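Local coordinates for UDP-N-acetylglucosamine 4,6-dehydratase (Vibrio fischeri, PDB 3PVZ), which binds NAD and is probably a lyase that removes water from UDP-N-acetylglucosamine, at residues D104-N118 against K147-F161. Numbering follows the deposited sequence.
With NA (sodium ion), chain H; NA (sodium ion), chain J.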
# COMPACT_ATOMS: atom_id res chain seq x y z
N ASP A 104 -17.43 6.26 -0.89
CA ASP A 104 -18.58 6.90 -1.57
C ASP A 104 -19.51 7.57 -0.54
O ASP A 104 -20.12 8.62 -0.82
CB ASP A 104 -19.34 5.87 -2.36
CG ASP A 104 -18.62 5.49 -3.68
OD1 ASP A 104 -17.61 6.14 -4.06
OD2 ASP A 104 -19.10 4.57 -4.35
N ALA A 105 -19.57 6.99 0.64
CA ALA A 105 -20.35 7.54 1.74
C ALA A 105 -19.62 8.78 2.31
O ALA A 105 -20.27 9.73 2.68
CB ALA A 105 -20.62 6.48 2.85
N PHE A 106 -18.29 8.77 2.28
CA PHE A 106 -17.47 9.94 2.67
C PHE A 106 -17.74 11.10 1.71
O PHE A 106 -17.92 12.20 2.15
CB PHE A 106 -16.00 9.51 2.73
CG PHE A 106 -14.98 10.61 2.63
CD1 PHE A 106 -14.58 11.29 3.73
CD2 PHE A 106 -14.29 10.83 1.46
CE1 PHE A 106 -13.56 12.25 3.66
CE2 PHE A 106 -13.26 11.80 1.40
CZ PHE A 106 -12.94 12.51 2.48
N ILE A 107 -17.82 10.83 0.42
CA ILE A 107 -18.12 11.87 -0.57
C ILE A 107 -19.56 12.31 -0.47
O ILE A 107 -19.82 13.46 -0.53
CB ILE A 107 -17.85 11.38 -1.98
CG1 ILE A 107 -16.34 11.14 -2.10
CG2 ILE A 107 -18.40 12.41 -3.08
CD1 ILE A 107 -15.47 12.37 -2.07
N LYS A 108 -20.49 11.42 -0.28
CA LYS A 108 -21.90 11.81 -0.15
C LYS A 108 -22.14 12.73 1.09
O LYS A 108 -22.91 13.69 1.04
CB LYS A 108 -22.75 10.55 -0.02
CG LYS A 108 -24.21 10.78 -0.10
CD LYS A 108 -25.01 9.51 0.11
CE LYS A 108 -26.50 9.87 0.20
NZ LYS A 108 -26.94 10.08 1.56
N ALA A 109 -21.45 12.44 2.20
CA ALA A 109 -21.61 13.24 3.38
C ALA A 109 -20.97 14.62 3.19
O ALA A 109 -21.42 15.61 3.75
CB ALA A 109 -21.03 12.50 4.64
N ASP A 110 -19.90 14.71 2.41
CA ASP A 110 -19.14 15.94 2.29
C ASP A 110 -18.86 16.23 0.87
O ASP A 110 -19.79 16.80 0.17
CB ASP A 110 -17.83 15.85 3.12
CG ASP A 110 -17.02 17.12 3.06
OD1 ASP A 110 -17.53 18.05 2.35
OD2 ASP A 110 -15.88 17.17 3.67
N GLY A 111 -17.68 15.83 0.38
CA GLY A 111 -17.29 16.08 -1.02
C GLY A 111 -17.07 17.52 -1.50
O GLY A 111 -16.84 17.77 -2.65
N GLN A 112 -17.12 18.46 -0.60
CA GLN A 112 -17.02 19.88 -0.93
C GLN A 112 -15.57 20.31 -0.94
O GLN A 112 -15.00 20.55 0.16
CB GLN A 112 -17.78 20.63 0.17
CG GLN A 112 -19.27 20.51 0.04
CD GLN A 112 -19.78 21.34 -1.12
OE1 GLN A 112 -19.65 22.58 -1.13
NE2 GLN A 112 -20.30 20.69 -2.09
N TYR A 113 -14.98 20.38 -2.14
CA TYR A 113 -13.57 20.71 -2.34
C TYR A 113 -13.45 21.64 -3.53
O TYR A 113 -14.30 21.64 -4.38
CB TYR A 113 -12.70 19.48 -2.59
CG TYR A 113 -12.79 18.50 -1.47
CD1 TYR A 113 -12.04 18.65 -0.32
CD2 TYR A 113 -13.57 17.38 -1.57
CE1 TYR A 113 -12.15 17.74 0.71
CE2 TYR A 113 -13.66 16.46 -0.54
CZ TYR A 113 -12.95 16.64 0.59
OH TYR A 113 -13.07 15.69 1.62
N ASP A 114 -12.40 22.46 -3.57
CA ASP A 114 -12.16 23.32 -4.73
C ASP A 114 -11.21 22.59 -5.68
O ASP A 114 -11.42 22.61 -6.91
CB ASP A 114 -11.60 24.66 -4.30
CG ASP A 114 -12.55 25.40 -3.39
OD1 ASP A 114 -13.64 25.73 -3.89
OD2 ASP A 114 -12.20 25.64 -2.17
N TYR A 115 -10.24 21.87 -5.09
CA TYR A 115 -9.20 21.23 -5.85
C TYR A 115 -9.08 19.79 -5.37
O TYR A 115 -8.96 19.51 -4.16
CB TYR A 115 -7.86 21.92 -5.65
CG TYR A 115 -7.74 23.37 -6.14
CD1 TYR A 115 -7.44 23.64 -7.46
CD2 TYR A 115 -7.84 24.45 -5.25
CE1 TYR A 115 -7.33 24.95 -7.92
CE2 TYR A 115 -7.72 25.71 -5.67
CZ TYR A 115 -7.47 25.97 -7.02
OH TYR A 115 -7.38 27.25 -7.48
N VAL A 116 -9.16 18.87 -6.33
CA VAL A 116 -9.06 17.44 -6.04
C VAL A 116 -7.82 16.92 -6.78
O VAL A 116 -7.70 17.12 -7.96
CB VAL A 116 -10.34 16.70 -6.46
CG1 VAL A 116 -10.17 15.19 -6.18
CG2 VAL A 116 -11.56 17.30 -5.70
N LEU A 117 -6.88 16.32 -6.04
CA LEU A 117 -5.61 15.84 -6.58
C LEU A 117 -5.56 14.31 -6.41
O LEU A 117 -5.81 13.80 -5.32
CB LEU A 117 -4.42 16.48 -5.85
CG LEU A 117 -4.22 17.99 -6.01
CD1 LEU A 117 -5.13 18.77 -5.03
CD2 LEU A 117 -2.76 18.41 -5.78
N ASN A 118 -5.34 13.59 -7.49
CA ASN A 118 -5.29 12.13 -7.45
C ASN A 118 -3.90 11.64 -7.77
O ASN A 118 -3.49 11.64 -8.92
CB ASN A 118 -6.30 11.56 -8.44
CG ASN A 118 -6.45 10.02 -8.35
OD1 ASN A 118 -5.80 9.35 -7.57
ND2 ASN A 118 -7.39 9.49 -9.10
N LYS A 147 -14.59 7.90 -11.81
CA LYS A 147 -15.59 8.13 -10.76
C LYS A 147 -15.29 9.36 -9.89
O LYS A 147 -16.18 10.14 -9.60
CB LYS A 147 -15.78 6.88 -9.87
CG LYS A 147 -16.82 7.10 -8.73
CD LYS A 147 -16.84 5.96 -7.75
CE LYS A 147 -15.62 5.99 -6.81
NZ LYS A 147 -15.79 4.84 -5.81
N THR A 148 -14.07 9.52 -9.41
CA THR A 148 -13.73 10.63 -8.50
C THR A 148 -13.79 11.96 -9.30
O THR A 148 -14.11 13.01 -8.78
CB THR A 148 -12.38 10.45 -7.89
OG1 THR A 148 -11.41 10.24 -8.93
CG2 THR A 148 -12.31 9.23 -6.82
N ILE A 149 -13.48 11.94 -10.57
CA ILE A 149 -13.75 13.12 -11.40
C ILE A 149 -15.27 13.46 -11.44
O ILE A 149 -15.66 14.62 -11.24
CB ILE A 149 -13.21 13.01 -12.84
CG1 ILE A 149 -11.68 12.82 -12.82
CG2 ILE A 149 -13.51 14.30 -13.63
CD1 ILE A 149 -11.11 12.39 -14.15
N GLN A 150 -16.11 12.45 -11.66
CA GLN A 150 -17.57 12.67 -11.71
C GLN A 150 -18.08 13.20 -10.36
O GLN A 150 -18.87 14.15 -10.31
CB GLN A 150 -18.33 11.39 -12.13
CG GLN A 150 -19.83 11.62 -12.25
CD GLN A 150 -20.16 12.50 -13.47
OE1 GLN A 150 -19.69 12.23 -14.53
NE2 GLN A 150 -20.92 13.57 -13.28
N GLN A 151 -17.53 12.67 -9.24
CA GLN A 151 -17.92 13.13 -7.95
C GLN A 151 -17.44 14.57 -7.73
O GLN A 151 -18.07 15.35 -7.01
CB GLN A 151 -17.35 12.20 -6.88
CG GLN A 151 -17.87 10.81 -6.97
CD GLN A 151 -17.18 9.90 -6.00
OE1 GLN A 151 -15.99 10.05 -5.73
NE2 GLN A 151 -17.90 8.94 -5.50
N SER A 152 -16.32 14.93 -8.33
CA SER A 152 -15.84 16.29 -8.25
C SER A 152 -16.73 17.28 -9.07
O SER A 152 -17.02 18.39 -8.59
CB SER A 152 -14.39 16.35 -8.74
OG SER A 152 -13.53 15.55 -7.92
N ILE A 153 -17.15 16.89 -10.28
CA ILE A 153 -18.11 17.68 -11.08
C ILE A 153 -19.40 17.87 -10.29
O ILE A 153 -19.89 18.97 -10.17
CB ILE A 153 -18.48 17.00 -12.38
CG1 ILE A 153 -17.24 16.91 -13.29
CG2 ILE A 153 -19.62 17.75 -13.12
CD1 ILE A 153 -17.20 15.64 -14.10
N ASP A 154 -19.91 16.80 -9.69
CA ASP A 154 -21.17 16.84 -8.93
C ASP A 154 -21.13 17.80 -7.75
O ASP A 154 -22.14 18.39 -7.38
CB ASP A 154 -21.58 15.43 -8.47
CG ASP A 154 -21.93 14.49 -9.66
OD1 ASP A 154 -22.09 14.96 -10.81
OD2 ASP A 154 -22.03 13.27 -9.43
N ALA A 155 -19.95 17.97 -7.15
CA ALA A 155 -19.84 18.85 -6.00
C ALA A 155 -19.43 20.26 -6.40
O ALA A 155 -19.21 21.10 -5.55
CB ALA A 155 -18.83 18.26 -4.97
N GLY A 156 -19.28 20.52 -7.71
CA GLY A 156 -18.81 21.85 -8.14
C GLY A 156 -17.33 22.19 -7.89
O GLY A 156 -17.00 23.37 -7.84
N ALA A 157 -16.44 21.21 -7.69
CA ALA A 157 -14.97 21.46 -7.69
C ALA A 157 -14.56 22.25 -8.91
O ALA A 157 -15.19 22.13 -9.96
CB ALA A 157 -14.18 20.14 -7.70
N LYS A 158 -13.50 23.03 -8.80
CA LYS A 158 -13.11 23.82 -9.93
C LYS A 158 -12.01 23.18 -10.76
O LYS A 158 -11.85 23.56 -11.93
CB LYS A 158 -12.76 25.24 -9.56
CG LYS A 158 -11.61 25.41 -8.68
CD LYS A 158 -11.21 26.95 -8.68
CE LYS A 158 -10.95 27.46 -7.27
NZ LYS A 158 -9.93 28.61 -7.10
N LYS A 159 -11.32 22.20 -10.17
CA LYS A 159 -10.12 21.64 -10.77
C LYS A 159 -9.81 20.26 -10.24
O LYS A 159 -9.84 19.99 -9.04
CB LYS A 159 -8.92 22.59 -10.55
CG LYS A 159 -7.60 22.13 -11.15
CD LYS A 159 -7.62 22.50 -12.66
CE LYS A 159 -6.32 22.21 -13.32
NZ LYS A 159 -5.25 23.14 -12.85
N TYR A 160 -9.52 19.37 -11.19
CA TYR A 160 -9.06 18.04 -10.87
C TYR A 160 -7.65 17.90 -11.45
O TYR A 160 -7.38 18.37 -12.52
CB TYR A 160 -10.02 17.00 -11.49
CG TYR A 160 -9.77 15.56 -11.09
CD1 TYR A 160 -8.82 14.80 -11.74
CD2 TYR A 160 -10.50 14.95 -10.07
CE1 TYR A 160 -8.60 13.47 -11.38
CE2 TYR A 160 -10.28 13.64 -9.71
CZ TYR A 160 -9.34 12.89 -10.38
OH TYR A 160 -9.11 11.57 -10.03
N PHE A 161 -6.76 17.30 -10.69
CA PHE A 161 -5.39 17.13 -11.07
C PHE A 161 -5.06 15.67 -10.92
O PHE A 161 -5.41 15.02 -9.90
CB PHE A 161 -4.45 17.95 -10.16
CG PHE A 161 -3.03 17.54 -10.29
CD1 PHE A 161 -2.24 18.00 -11.36
CD2 PHE A 161 -2.49 16.59 -9.44
CE1 PHE A 161 -0.96 17.55 -11.54
CE2 PHE A 161 -1.18 16.16 -9.61
CZ PHE A 161 -0.42 16.65 -10.68
NA NA H . -20.33 24.33 -2.38
NA NA J . -23.22 17.29 3.41
O HOH W 1 -22.34 16.58 1.29
O HOH W 2 -16.62 15.71 -4.54
O HOH W 3 -21.00 22.79 -3.87
O HOH W 4 -17.21 21.81 -3.89
O HOH W 5 -14.78 25.12 -6.18
O HOH W 6 -18.42 24.18 -3.77
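Val116 sets its CG2 methyl 3.4 Å from Ser152 OG and its CG1 against CE2 of the Tyr160 ring. This is Rossmann-fold packing: strands 115-118 and 159-161 are parallel neighbours in the central sheet, and helices 104-109 and 147-154 run nearly parallel on the Val116 and Tyr160 face. Three backbone bonds zip the strands: Val116 N to Lys159 O, Phe161 N to Val116 O and Asn118 N to Phe161 O. The other face carries Tyr115, Leu117 and Phe161, where helix 237-250 packs. There Leu117 CB meets the edge of the Phe161 ring.

Tyr160 lies under Ile149, whose CG1 sits over the ring centre. Its OH accepts from Asn118 ND2 at 2.9 Å and donates to Thr148 OG1, which fixes the ring between strand and helix. Thr148 OG1 in turn bonds to Asn144 O of the same helix. Asn118 OD1 turns to Ser120. Thr148 also touches the NAD-binding residue Ile98.

Between the helices, Gln151, extended beyond CG, crosses Ile107 at about a right angle, its CB and CD against Ile107 CG2. It brings NE2 3.2 Å from Asp104 OD1, from above the carboxylate plane. Lys147 NZ forms a salt bridge with the same oxygen from the opposite face; it also bonds to Ile98 O. Gly156, with positive phi, closes helix 147-154 in a Schellman motif. Just before it, Ala155 CB packs on Gly111 O, and one water joins Gly111 O to Gln151 O. Sodium is bound by Gln112 OE1 and by a water that donates to Ala155 O. Just before strand 159-161, Lys158, with chi1 at 64°, lays CG over one face of the Tyr115 ring, and NZ donates to Tyr115 OH at 2.9 Å.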